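Local coordinates for protein capsid (Human calicivirus NLV/Boxer/2001/US, PDB 4RDL) that builds the norovirus capsid and, through its protruding (P) domain, binds histo-blood group antigens such as the Lewis y tetrasaccharide, at residues Pro108-Cys113 / Leu183-Val188; Ser27-Leu32 / Pro227-Thr232; Leu255-Pro260 / Gly267-Tyr272. One frame throughout, in Å; residues are numbered along the deposited sequence.

Interaction 1: Pro108-Cys113 / Leu183-Val188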
ATOM      1  N   PRO A 108      -4.360   0.502  12.909  1.00  9.10           N
ATOM      2  CA  PRO A 108      -3.033   0.210  13.474  1.00  9.80           C
ATOM      3  C   PRO A 108      -3.101  -0.785  14.635  1.00  9.90           C
ATOM      4  O   PRO A 108      -3.973  -0.662  15.509  1.00 11.02           O
ATOM      5  CB  PRO A 108      -2.565   1.577  13.987  1.00 11.84           C
ATOM      6  CG  PRO A 108      -3.250   2.555  13.107  1.00 12.08           C
ATOM      7  CD  PRO A 108      -4.626   1.953  12.860  1.00  9.87           C
ATOM      8  N   ASP A 109      -2.187  -1.756  14.656  1.00 10.30           N
ATOM      9  CA  ASP A 109      -2.155  -2.727  15.755  1.00 10.92           C
ATOM     10  C   ASP A 109      -0.971  -2.517  16.702  1.00 10.97           C
ATOM     11  O   ASP A 109      -0.453  -3.459  17.301  1.00 12.27           O
ATOM     12  CB  ASP A 109      -2.264  -4.179  15.252  1.00 11.58           C
ATOM     13  CG  ASP A 109      -1.023  -4.661  14.518  1.00 10.43           C
ATOM     14  OD1 ASP A 109      -0.113  -3.851  14.252  1.00 11.37           O
ATOM     15  OD2 ASP A 109      -0.970  -5.874  14.191  1.00 11.68           O
ATOM     16  N   PHE A 110      -0.576  -1.260  16.855  1.00 10.94           N
ATOM     17  CA  PHE A 110       0.433  -0.874  17.831  1.00 10.31           C
ATOM     18  C   PHE A 110      -0.257  -0.429  19.110  1.00 11.04           C
ATOM     19  O   PHE A 110      -1.039   0.530  19.104  1.00 11.85           O
ATOM     20  CB  PHE A 110       1.335   0.224  17.266  1.00 11.10           C
ATOM     21  CG  PHE A 110       2.050  -0.197  16.016  1.00 10.95           C
ATOM     22  CD1 PHE A 110       3.117  -1.075  16.083  1.00 13.04           C
ATOM     23  CD2 PHE A 110       1.619   0.233  14.773  1.00 11.28           C
ATOM     24  CE1 PHE A 110       3.758  -1.497  14.926  1.00 12.40           C
ATOM     25  CE2 PHE A 110       2.252  -0.189  13.611  1.00 12.44           C
ATOM     26  CZ  PHE A 110       3.321  -1.056  13.690  1.00 12.09           C
ATOM     27  N   GLY A 111       0.023  -1.143  20.198  1.00 11.82           N
ATOM     28  CA  GLY A 111      -0.659  -0.926  21.456  1.00 12.50           C
ATOM     29  C   GLY A 111       0.168  -0.203  22.498  1.00 11.52           C
ATOM     30  O   GLY A 111       1.399  -0.294  22.496  1.00 13.73           O
ATOM     31  N   ASN A 112      -0.525   0.508  23.385  1.00 11.43           N
ATOM     32  CA  ASN A 112       0.094   1.193  24.516  1.00 11.94           C
ATOM     33  C   ASN A 112       1.130   2.229  24.117  1.00 12.54           C
ATOM     34  O   ASN A 112       2.145   2.384  24.791  1.00 14.10           O
ATOM     35  CB  ASN A 112       0.718   0.204  25.510  1.00 13.34           C
ATOM     36  CG  ASN A 112       0.808   0.786  26.908  1.00 13.69           C
ATOM     37  OD1 ASN A 112      -0.142   1.401  27.387  1.00 15.42           O
ATOM     38  ND2 ASN A 112       1.951   0.612  27.561  1.00 15.16           N
ATOM     39  N   CYS A 113       0.859   2.948  23.030  1.00 11.91           N
ATOM     40  CA  CYS A 113       1.806   3.929  22.527  1.00 10.96           C
ATOM     41  C   CYS A 113       1.101   5.115  21.884  1.00 10.54           C
ATOM     42  O   CYS A 113      -0.131   5.156  21.814  1.00 11.80           O
ATOM     43  CB  CYS A 113       2.783   3.271  21.548  1.00 13.16           C
ATOM     44  SG  CYS A 113       1.965   2.453  20.146  1.00 13.44           S
ATOM     45  N   LEU A 183       8.437   1.526  24.264  1.00 17.86           N
ATOM     46  CA  LEU A 183       7.671   1.201  23.069  1.00 17.09           C
ATOM     47  C   LEU A 183       7.750  -0.296  22.812  1.00 17.21           C
ATOM     48  O   LEU A 183       8.831  -0.837  22.552  1.00 22.38           O
ATOM     49  CB  LEU A 183       8.182   1.991  21.864  1.00 16.86           C
ATOM     50  CG  LEU A 183       7.439   1.765  20.543  1.00 15.97           C
ATOM     51  CD1 LEU A 183       5.943   2.079  20.678  1.00 16.24           C
ATOM     52  CD2 LEU A 183       8.065   2.602  19.437  1.00 17.54           C
ATOM     53  N   ASN A 184       6.608  -0.964  22.916  1.00 14.70           N
ATOM     54  CA  ASN A 184       6.538  -2.416  22.779  1.00 15.02           C
ATOM     55  C   ASN A 184       5.764  -2.791  21.522  1.00 13.59           C
ATOM     56  O   ASN A 184       4.533  -2.694  21.481  1.00 14.85           O
ATOM     57  CB  ASN A 184       5.876  -3.020  24.023  1.00 16.50           C
ATOM     58  CG  ASN A 184       5.702  -4.523  23.930  1.00 17.11           C
ATOM     59  OD1 ASN A 184       6.170  -5.160  22.990  1.00 16.75           O
ATOM     60  ND2 ASN A 184       5.029  -5.100  24.922  1.00 19.96           N
ATOM     61  N   LEU A 185       6.493  -3.210  20.492  1.00 13.12           N
ATOM     62  CA  LEU A 185       5.886  -3.518  19.202  1.00 13.79           C
ATOM     63  C   LEU A 185       5.132  -4.852  19.183  1.00 12.78           C
ATOM     64  O   LEU A 185       4.546  -5.223  18.159  1.00 13.13           O
ATOM     65  CB  LEU A 185       6.935  -3.457  18.089  1.00 14.73           C
ATOM     66  CG  LEU A 185       7.670  -2.119  17.973  1.00 15.24           C
ATOM     67  CD1 LEU A 185       8.573  -2.129  16.744  1.00 17.91           C
ATOM     68  CD2 LEU A 185       6.688  -0.952  17.910  1.00 15.12           C
ATOM     69  N   TRP A 186       5.145  -5.552  20.316  1.00 13.15           N
ATOM     70  CA  TRP A 186       4.395  -6.795  20.498  1.00 13.31           C
ATOM     71  C   TRP A 186       3.146  -6.610  21.373  1.00 12.68           C
ATOM     72  O   TRP A 186       2.368  -7.547  21.557  1.00 14.82           O
ATOM     73  CB  TRP A 186       5.292  -7.876  21.113  1.00 15.89           C
ATOM     74  CG  TRP A 186       6.103  -8.673  20.108  1.00 19.83           C
ATOM     75  CD1 TRP A 186       5.823  -9.923  19.626  1.00 18.71           C
ATOM     76  CD2 TRP A 186       7.329  -8.271  19.486  1.00 17.97           C
ATOM     77  NE1 TRP A 186       6.799 -10.320  18.742  1.00 20.03           N
ATOM     78  CE2 TRP A 186       7.732  -9.325  18.636  1.00 21.78           C
ATOM     79  CE3 TRP A 186       8.127  -7.123  19.566  1.00 20.15           C
ATOM     80  CZ2 TRP A 186       8.895  -9.266  17.874  1.00 17.99           C
ATOM     81  CZ3 TRP A 186       9.272  -7.064  18.804  1.00 20.88           C
ATOM     82  CH2 TRP A 186       9.648  -8.132  17.966  1.00 20.31           C
ATOM     83  N   ALA A 187       2.945  -5.407  21.913  1.00 13.20           N
ATOM     84  CA  ALA A 187       1.744  -5.140  22.702  1.00 12.84           C
ATOM     85  C   ALA A 187       0.502  -5.228  21.832  1.00 13.38           C
ATOM     86  O   ALA A 187       0.496  -4.747  20.700  1.00 14.01           O
ATOM     87  CB  ALA A 187       1.819  -3.769  23.355  1.00 14.70           C
ATOM     88  N   VAL A 188      -0.550  -5.839  22.368  1.00 13.18           N
ATOM     89  CA  VAL A 188      -1.831  -5.899  21.678  1.00 12.92           C
ATOM     90  C   VAL A 188      -2.695  -4.741  22.161  1.00 13.15           C
ATOM     91  O   VAL A 188      -2.905  -4.584  23.363  1.00 14.71           O
ATOM     92  CB  VAL A 188      -2.560  -7.230  21.952  1.00 14.24           C
ATOM     93  CG1 VAL A 188      -3.860  -7.284  21.170  1.00 16.07           C
ATOM     94  CG2 VAL A 188      -1.680  -8.410  21.584  1.00 15.34           C
TER
HETATM   95  O   HOH W   1       0.088  -6.201  18.292  1.00 19.71           O
HETATM   96  O   HOH W   2       2.291  -2.898  19.679  1.00 14.59           O
HETATM   97  O   HOH W   3       4.015   0.060  23.486  1.00 16.38           O
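D109 and A187 are joined through water: water 1 donates to the backbone oxygens D109 O and A187 O, two acceptors that need such a bridge. The carboxylate of D109 turns elsewhere, to a salt bridge with R28, and its OD1 sits over the centre of the F110 ring. F110 holds CG anti to its own carbonyl carbon (chi1 -59°), which swings the ring to L185, CD1 meeting CD2 of L185 at 4.0 Å, the two side chains slanting across each other. G111 N donates to water 2 at 2.9 Å, and that water donates hydrogen bonds to N184 O and A187 O. These carbonyls belong to the first and last residues of a type I beta turn, N184 to A187; an Asx turn is superposed on it, W186 N donating to N184 OD1. The turn lies in the P domain between strands 167-177 and 213-220 and docks on the loop leading into strand 113-121. The bare CA of G111 faces the backbone of V188, CA to V188 C 4.4 Å. The methyl of A187 touches the glycine carbonyl, CB to G111 O 3.6 Å. G111 O also accepts from water 3, which in turn takes the N-H of N184. C113 ends the segment near the glycan pocket, its side chain about 8 Å from the bound galactose, and its CB presses tightly on CD1 of L183 at 3.5 Å.

Interaction 2: Ser27-Leu32 / Pro227-Thr232; sequences SRVPML and PKVPCT
R28 leaves its backbone with CG anti to the carbonyl carbon (chi1 -66°) and then bends at chi3 (75°), which turns the edge of the guanidinium to the carbonyl of P230 in the strand 228-231. This strand pairs with strand 213-220 in an antiparallel sheet of the P domain, and the 27-32 loop, which runs on toward strand 35-38 of the same sheet, packs against it. NH1 of R28 donates to P230 O at 3.0 Å, approaching nearly along the C=O axis, and the acceptor lies in the guanidinium plane. The group is gripped from several sides: besides its partner D109, NH1 also donates to L185 O, and F48 makes a cation-pi contact, so that the rotation of this buried charge is fixed by partners from a strand and several loops. The aliphatic part of R28 packs as well, CB against V229 CG1 at 4.1 Å and CG against C231 CB at 3.9 Å. Further along the loop, V29 and V229 reach toward each other tip to tip, with CG2 of V29 4.1 Å from CG1 of V229. Beyond V29 the chain makes an inverse gamma turn centred on P30, which packs on R72 of the second subunit. At the other end, S27 OG rests on C231 CB at 3.3 Å. Water 4 donates to S27 OG and accepts from T232 N, while S27 OG also bonds to L233 O. S27 N donates a hydrogen bond to C231 SG, 3.5 Å long and almost straight, with an angle of 173° at the hydrogen.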
ATOM      1  N   SER A  27       3.141  -6.047   6.672  1.00  8.11           N
ATOM      2  CA  SER A  27       1.686  -6.080   6.858  1.00  8.08           C
ATOM      3  C   SER A  27       1.178  -5.210   8.010  1.00  8.03           C
ATOM      4  O   SER A  27      -0.040  -5.073   8.191  1.00  9.73           O
ATOM      5  CB  SER A  27       1.198  -7.520   7.029  1.00  9.21           C
ATOM      6  OG  SER A  27       1.955  -8.176   8.035  1.00 10.44           O
ATOM      7  N   ARG A  28       2.093  -4.603   8.768  1.00  8.18           N
ATOM      8  CA  ARG A  28       1.711  -3.737   9.894  1.00  8.32           C
ATOM      9  C   ARG A  28       1.957  -2.248   9.641  1.00  9.09           C
ATOM     10  O   ARG A  28       1.363  -1.398  10.306  1.00  9.63           O
ATOM     11  CB  ARG A  28       2.441  -4.168  11.163  1.00  9.46           C
ATOM     12  CG  ARG A  28       2.030  -5.545  11.644  1.00  9.96           C
ATOM     13  CD  ARG A  28       2.788  -5.923  12.903  1.00 10.75           C
ATOM     14  NE  ARG A  28       2.296  -5.220  14.078  1.00 10.11           N
ATOM     15  CZ  ARG A  28       3.002  -5.040  15.191  1.00 10.59           C
ATOM     16  NH1 ARG A  28       4.263  -5.469  15.258  1.00 11.58           N
ATOM     17  NH2 ARG A  28       2.449  -4.427  16.231  1.00 12.01           N
ATOM     18  N   VAL A  29       2.861  -1.937   8.712  1.00  9.43           N
ATOM     19  CA  VAL A  29       3.033  -0.579   8.190  1.00  9.44           C
ATOM     20  C   VAL A  29       3.227  -0.705   6.684  1.00  9.24           C
ATOM     21  O   VAL A  29       3.696  -1.742   6.209  1.00  9.80           O
ATOM     22  CB  VAL A  29       4.258   0.143   8.804  1.00  9.55           C
ATOM     23  CG1 VAL A  29       4.007   0.488  10.270  1.00 11.97           C
ATOM     24  CG2 VAL A  29       5.511  -0.707   8.653  1.00 10.49           C
ATOM     25  N   PRO A  30       2.835   0.321   5.915  1.00  9.78           N
ATOM     26  CA  PRO A  30       3.031   0.258   4.462  1.00  9.78           C
ATOM     27  C   PRO A  30       4.461   0.661   4.098  1.00 10.45           C
ATOM     28  O   PRO A  30       4.738   1.810   3.741  1.00 14.55           O
ATOM     29  CB  PRO A  30       1.995   1.252   3.934  1.00 11.32           C
ATOM     30  CG  PRO A  30       1.911   2.271   5.023  1.00 11.43           C
ATOM     31  CD  PRO A  30       2.037   1.498   6.316  1.00 11.14           C
ATOM     32  N   MET A  31       5.368  -0.306   4.220  1.00 10.66           N
ATOM     33  CA  MET A  31       6.788  -0.110   3.964  1.00 10.27           C
ATOM     34  C   MET A  31       7.326  -1.384   3.365  1.00  9.51           C
ATOM     35  O   MET A  31       6.929  -2.475   3.768  1.00 11.22           O
ATOM     36  CB  MET A  31       7.559   0.139   5.263  1.00 12.42           C
ATOM     37  CG  MET A  31       7.193   1.381   6.025  1.00 19.50           C
ATOM     38  SD  MET A  31       7.549   2.885   5.114  1.00 19.55           S
ATOM     39  CE  MET A  31       9.219   2.627   4.584  1.00 21.78           C
ATOM     40  N   LEU A  32       8.251  -1.250   2.421  1.00  9.33           N
ATOM     41  CA  LEU A  32       8.930  -2.424   1.888  1.00  9.75           C
ATOM     42  C   LEU A  32       9.589  -3.237   3.007  1.00  9.61           C
ATOM     43  O   LEU A  32      10.098  -2.689   3.993  1.00 10.42           O
ATOM     44  CB  LEU A  32       9.987  -2.002   0.873  1.00 10.96           C
ATOM     45  CG  LEU A  32       9.475  -1.444  -0.450  1.00 11.97           C
ATOM     46  CD1 LEU A  32      10.635  -0.843  -1.234  1.00 15.47           C
ATOM     47  CD2 LEU A  32       8.773  -2.525  -1.254  1.00 14.28           C
ATOM     48  N   PRO A 227      13.114   1.368  15.640  1.00 12.61           N
ATOM     49  CA  PRO A 227      12.666   1.631  14.268  1.00 12.11           C
ATOM     50  C   PRO A 227      12.757   0.406  13.361  1.00 12.27           C
ATOM     51  O   PRO A 227      13.174   0.505  12.207  1.00 14.61           O
ATOM     52  CB  PRO A 227      13.618   2.735  13.802  1.00 13.26           C
ATOM     53  CG  PRO A 227      14.882   2.464  14.565  1.00 13.20           C
ATOM     54  CD  PRO A 227      14.428   1.972  15.924  1.00 13.22           C
ATOM     55  N   LYS A 228      12.340  -0.740  13.884  1.00 12.17           N
ATOM     56  CA  LYS A 228      12.325  -1.972  13.111  1.00 11.30           C
ATOM     57  C   LYS A 228      11.005  -2.674  13.401  1.00 11.63           C
ATOM     58  O   LYS A 228      10.840  -3.288  14.453  1.00 14.29           O
ATOM     59  CB  LYS A 228      13.525  -2.858  13.485  1.00 12.98           C
ATOM     60  CG  LYS A 228      13.624  -4.170  12.695  1.00 15.72           C
ATOM     61  CD  LYS A 228      14.852  -4.996  13.097  1.00 18.66           C
ATOM     62  CE  LYS A 228      16.148  -4.317  12.683  1.00 19.88           C
ATOM     63  NZ  LYS A 228      16.457  -4.487  11.230  1.00 23.16           N
ATOM     64  N   VAL A 229      10.055  -2.555  12.475  1.00 10.40           N
ATOM     65  CA  VAL A 229       8.719  -3.106  12.680  1.00 10.47           C
ATOM     66  C   VAL A 229       8.651  -4.551  12.203  1.00 10.02           C
ATOM     67  O   VAL A 229       8.899  -4.833  11.032  1.00 10.09           O
ATOM     68  CB  VAL A 229       7.647  -2.280  11.943  1.00 10.18           C
ATOM     69  CG1 VAL A 229       6.281  -2.982  12.003  1.00 10.97           C
ATOM     70  CG2 VAL A 229       7.568  -0.871  12.524  1.00 10.67           C
ATOM     71  N   PRO A 230       8.344  -5.477  13.124  1.00  9.90           N
ATOM     72  CA  PRO A 230       8.222  -6.900  12.793  1.00  9.81           C
ATOM     73  C   PRO A 230       6.779  -7.259  12.435  1.00  9.11           C
ATOM     74  O   PRO A 230       5.847  -6.729  13.045  1.00 10.69           O
ATOM     75  CB  PRO A 230       8.606  -7.577  14.102  1.00 11.25           C
ATOM     76  CG  PRO A 230       8.040  -6.637  15.149  1.00 11.93           C
ATOM     77  CD  PRO A 230       8.195  -5.233  14.573  1.00 11.04           C
ATOM     78  N   CYS A 231       6.601  -8.140  11.452  1.00  9.31           N
ATOM     79  CA  CYS A 231       5.290  -8.691  11.127  1.00  9.60           C
ATOM     80  C   CYS A 231       5.457 -10.178  10.797  1.00  9.06           C
ATOM     81  O   CYS A 231       6.575 -10.642  10.555  1.00  9.54           O
ATOM     82  CB  CYS A 231       4.632  -7.928   9.969  1.00 10.87           C
ATOM     83  SG  CYS A 231       5.379  -8.210   8.360  1.00 10.06           S
ATOM     84  N   THR A 232       4.367 -10.933  10.819  1.00  9.78           N
ATOM     85  CA  THR A 232       4.474 -12.377  10.621  1.00 10.01           C
ATOM     86  C   THR A 232       4.195 -12.842   9.184  1.00  9.88           C
ATOM     87  O   THR A 232       4.452 -13.993   8.844  1.00 12.10           O
ATOM     88  CB  THR A 232       3.645 -13.167  11.663  1.00 12.21           C
ATOM     89  OG1 THR A 232       2.381 -12.521  11.875  1.00 14.18           O
ATOM     90  CG2 THR A 232       4.394 -13.236  13.003  1.00 13.27           C
TER
HETATM   91  O   HOH W   4       1.698  -9.527  10.812  1.00 16.64           O

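Interaction 3: Leu255-Pro260 / Gly267-Tyr272; sequences LHYVDP and GEFKMY
The F269 ring lies obliquely to Y257, with CE2 3.6 Å from Y257 CB, and has the carbonyl oxygen of L255 near its plane at one edge. The imidazole of H256 likewise receives its partner at the edge: NE2 donates to OE2 of E268 at 2.9 Å, the oxygen tilted 18° from the ring plane. All belong to a beta hairpin, strands 252-258 and 265-272, whose antiparallel pairing forms part of a larger sheet of the P domain. H256 and E268 are a non-hydrogen-bonded pair, their side chains on one face of the sheet, while L255, Y257 and F269 occupy the other. The H256 and E268 side chains run side by side in the same direction, ring and carboxylate planes 54° apart, and OE2 takes the histidine through its anti lone pair. The same oxygen bonds to Y306 OH, so two partners grip this one oxygen. L255 and F269 form the hydrogen-bonded pair, with L255 N to F269 O 2.8 Å and F269 N to L255 O 2.9 Å. Two residues on, Y257 N donates to G267 O at 2.9 Å. Y257 sends its own hydroxyl away from the hairpin partner, to P291 O and G294 N. Within the same sheet, L255 touches F296 and F298 of the adjoining strand 295-302. On the hairpin partner strand, M271, bent at chi2 and chi3, brings CG within a tight 3.4 Å of L255 CD1.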
ATOM      1  N   LEU A 255       8.622 -24.303   2.448  1.00 10.38           N
ATOM      2  CA  LEU A 255       9.070 -23.292   1.488  1.00 10.78           C
ATOM      3  C   LEU A 255      10.579 -23.319   1.365  1.00 11.45           C
ATOM      4  O   LEU A 255      11.286 -23.539   2.357  1.00 11.81           O
ATOM      5  CB  LEU A 255       8.677 -21.879   1.926  1.00 11.19           C
ATOM      6  CG  LEU A 255       7.244 -21.617   2.352  1.00 10.84           C
ATOM      7  CD1 LEU A 255       7.101 -20.125   2.641  1.00 12.03           C
ATOM      8  CD2 LEU A 255       6.278 -22.052   1.267  1.00 12.55           C
ATOM      9  N   HIS A 256      11.072 -23.085   0.150  1.00 11.40           N
ATOM     10  CA  HIS A 256      12.476 -22.782  -0.044  1.00 10.85           C
ATOM     11  C   HIS A 256      12.599 -21.319  -0.420  1.00 11.15           C
ATOM     12  O   HIS A 256      11.838 -20.814  -1.243  1.00 13.04           O
ATOM     13  CB  HIS A 256      13.095 -23.677  -1.114  1.00 11.08           C
ATOM     14  CG  HIS A 256      13.331 -25.068  -0.640  1.00 11.36           C
ATOM     15  ND1 HIS A 256      13.885 -26.045  -1.440  1.00 14.19           N
ATOM     16  CD2 HIS A 256      13.101 -25.649   0.563  1.00 13.15           C
ATOM     17  CE1 HIS A 256      13.979 -27.166  -0.751  1.00 14.45           C
ATOM     18  NE2 HIS A 256      13.518 -26.951   0.470  1.00 13.46           N
ATOM     19  N   TYR A 257      13.536 -20.637   0.223  1.00 10.49           N
ATOM     20  CA  TYR A 257      13.853 -19.251  -0.082  1.00 10.38           C
ATOM     21  C   TYR A 257      15.012 -19.317  -1.055  1.00 11.23           C
ATOM     22  O   TYR A 257      16.127 -19.712  -0.686  1.00 12.71           O
ATOM     23  CB  TYR A 257      14.236 -18.533   1.208  1.00 10.78           C
ATOM     24  CG  TYR A 257      14.573 -17.065   1.086  1.00 10.85           C
ATOM     25  CD1 TYR A 257      13.601 -16.130   0.732  1.00 10.85           C
ATOM     26  CD2 TYR A 257      15.855 -16.601   1.367  1.00 11.72           C
ATOM     27  CE1 TYR A 257      13.905 -14.786   0.649  1.00 11.16           C
ATOM     28  CE2 TYR A 257      16.167 -15.246   1.282  1.00 10.96           C
ATOM     29  CZ  TYR A 257      15.186 -14.348   0.919  1.00 10.39           C
ATOM     30  OH  TYR A 257      15.470 -13.000   0.840  1.00 11.26           O
ATOM     31  N   VAL A 258      14.738 -18.981  -2.310  1.00 11.77           N
ATOM     32  CA  VAL A 258      15.696 -19.243  -3.381  1.00 12.40           C
ATOM     33  C   VAL A 258      16.305 -17.994  -4.010  1.00 12.37           C
ATOM     34  O   VAL A 258      15.700 -16.913  -4.013  1.00 14.15           O
ATOM     35  CB  VAL A 258      15.077 -20.126  -4.484  1.00 13.61           C
ATOM     36  CG1 VAL A 258      14.376 -21.335  -3.872  1.00 14.02           C
ATOM     37  CG2 VAL A 258      14.124 -19.317  -5.371  1.00 15.72           C
ATOM     38  N   ASP A 259      17.508 -18.158  -4.545  1.00 13.94           N
ATOM     39  CA  ASP A 259      18.171 -17.106  -5.303  1.00 16.31           C
ATOM     40  C   ASP A 259      17.276 -16.737  -6.480  1.00 16.49           C
ATOM     41  O   ASP A 259      16.807 -17.616  -7.189  1.00 16.43           O
ATOM     42  CB  ASP A 259      19.523 -17.610  -5.803  1.00 18.97           C
ATOM     43  CG  ASP A 259      20.308 -16.548  -6.539  1.00 22.15           C
ATOM     44  OD1 ASP A 259      21.240 -15.973  -5.937  1.00 27.66           O
ATOM     45  OD2 ASP A 259      19.997 -16.284  -7.719  1.00 22.11           O
ATOM     46  N   PRO A 260      17.030 -15.433  -6.685  1.00 17.62           N
ATOM     47  CA  PRO A 260      16.045 -15.009  -7.685  1.00 20.05           C
ATOM     48  C   PRO A 260      16.487 -15.290  -9.118  1.00 20.56           C
ATOM     49  O   PRO A 260      15.652 -15.289 -10.020  1.00 24.33           O
ATOM     50  CB  PRO A 260      15.948 -13.498  -7.457  1.00 19.56           C
ATOM     51  CG  PRO A 260      17.276 -13.123  -6.876  1.00 20.69           C
ATOM     52  CD  PRO A 260      17.666 -14.285  -6.012  1.00 19.46           C
ATOM     53  N   GLY A 267      17.691 -21.425   1.976  1.00 12.94           N
ATOM     54  CA  GLY A 267      17.205 -21.730   3.310  1.00 13.25           C
ATOM     55  C   GLY A 267      15.777 -22.235   3.300  1.00 11.68           C
ATOM     56  O   GLY A 267      14.947 -21.776   2.506  1.00 13.92           O
ATOM     57  N   GLU A 268      15.487 -23.193   4.177  1.00 12.24           N
ATOM     58  CA  GLU A 268      14.148 -23.767   4.269  1.00 11.79           C
ATOM     59  C   GLU A 268      13.322 -23.124   5.368  1.00 11.30           C
ATOM     60  O   GLU A 268      13.860 -22.721   6.407  1.00 12.76           O
ATOM     61  CB  GLU A 268      14.225 -25.256   4.580  1.00 12.35           C
ATOM     62  CG  GLU A 268      14.952 -26.100   3.569  1.00 13.85           C
ATOM     63  CD  GLU A 268      14.701 -27.563   3.839  1.00 13.62           C
ATOM     64  OE1 GLU A 268      15.114 -28.034   4.919  1.00 15.38           O
ATOM     65  OE2 GLU A 268      14.046 -28.218   3.000  1.00 14.30           O
ATOM     66  N   PHE A 269      12.010 -23.075   5.150  1.00 10.83           N
ATOM     67  CA  PHE A 269      11.070 -22.536   6.127  1.00  9.98           C
ATOM     68  C   PHE A 269       9.828 -23.414   6.146  1.00 11.27           C
ATOM     69  O   PHE A 269       9.492 -24.041   5.142  1.00 12.23           O
ATOM     70  CB  PHE A 269      10.667 -21.104   5.741  1.00 11.30           C
ATOM     71  CG  PHE A 269      11.810 -20.130   5.749  1.00 10.53           C
ATOM     72  CD1 PHE A 269      12.030 -19.316   6.847  1.00 11.71           C
ATOM     73  CD2 PHE A 269      12.671 -20.034   4.665  1.00 11.29           C
ATOM     74  CE1 PHE A 269      13.077 -18.409   6.861  1.00 12.42           C
ATOM     75  CE2 PHE A 269      13.731 -19.138   4.679  1.00 11.35           C
ATOM     76  CZ  PHE A 269      13.926 -18.327   5.778  1.00 11.65           C
ATOM     77  N   LYS A 270       9.144 -23.468   7.282  1.00 11.18           N
ATOM     78  CA  LYS A 270       7.865 -24.161   7.354  1.00 11.13           C
ATOM     79  C   LYS A 270       6.762 -23.158   7.655  1.00 10.91           C
ATOM     80  O   LYS A 270       6.853 -22.420   8.640  1.00 13.40           O
ATOM     81  CB  LYS A 270       7.906 -25.260   8.412  1.00 11.63           C
ATOM     82  CG  LYS A 270       8.744 -26.463   7.951  1.00 12.54           C
ATOM     83  CD  LYS A 270       9.173 -27.368   9.098  1.00 13.13           C
ATOM     84  CE  LYS A 270       8.002 -28.117   9.713  1.00 14.08           C
ATOM     85  NZ  LYS A 270       8.460 -28.947  10.860  1.00 14.10           N
ATOM     86  N   MET A 271       5.741 -23.110   6.791  1.00 10.87           N
ATOM     87  CA  MET A 271       4.575 -22.260   7.011  1.00 11.68           C
ATOM     88  C   MET A 271       3.476 -23.101   7.624  1.00 13.23           C
ATOM     89  O   MET A 271       3.139 -24.161   7.104  1.00 18.04           O
ATOM     90  CB  MET A 271       4.034 -21.696   5.694  1.00 17.04           C
ATOM     91  CG  MET A 271       4.757 -20.519   5.091  1.00 22.69           C
ATOM     92  SD  MET A 271       3.565 -19.473   4.209  1.00 20.21           S
ATOM     93  CE  MET A 271       2.904 -18.527   5.570  1.00 26.71           C
ATOM     94  N   TYR A 272       2.890 -22.626   8.712  1.00 12.02           N
ATOM     95  CA  TYR A 272       1.834 -23.373   9.373  1.00 11.68           C
ATOM     96  C   TYR A 272       0.467 -22.806   8.989  1.00 13.53           C
ATOM     97  O   TYR A 272       0.369 -21.646   8.582  1.00 14.08           O
ATOM     98  CB  TYR A 272       2.071 -23.394  10.888  1.00 12.56           C
ATOM     99  CG  TYR A 272       3.264 -24.256  11.255  1.00 12.48           C
ATOM    100  CD1 TYR A 272       3.106 -25.604  11.534  1.00 13.97           C
ATOM    101  CD2 TYR A 272       4.552 -23.729  11.276  1.00 12.68           C
ATOM    102  CE1 TYR A 272       4.193 -26.402  11.854  1.00 15.02           C
ATOM    103  CE2 TYR A 272       5.643 -24.517  11.590  1.00 12.94           C
ATOM    104  CZ  TYR A 272       5.459 -25.855  11.874  1.00 13.52           C
ATOM    105  OH  TYR A 272       6.547 -26.647  12.187  1.00 15.26           O
TER

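Interactions 1 and 2 are buried and joined through R28, which belongs to interaction 2 yet reaches D109 and L185 of interaction 1; their centres are 12 Å apart, and interaction 1 is nested inside the chain loop closed by interaction 2. Interaction 3 is more peripheral, its centre about 22 Å from the chain centre, and only partly buried. Its nearest atoms are about 6 Å from interaction 2, with which it shares a sheet, and about 15 Å from interaction 1. The chemistry follows the location: waters bridge two loops in interaction 1, a loop docks on a strand by a buried arginine in interaction 2, and backbone pairing dominates the hairpin of interaction 3.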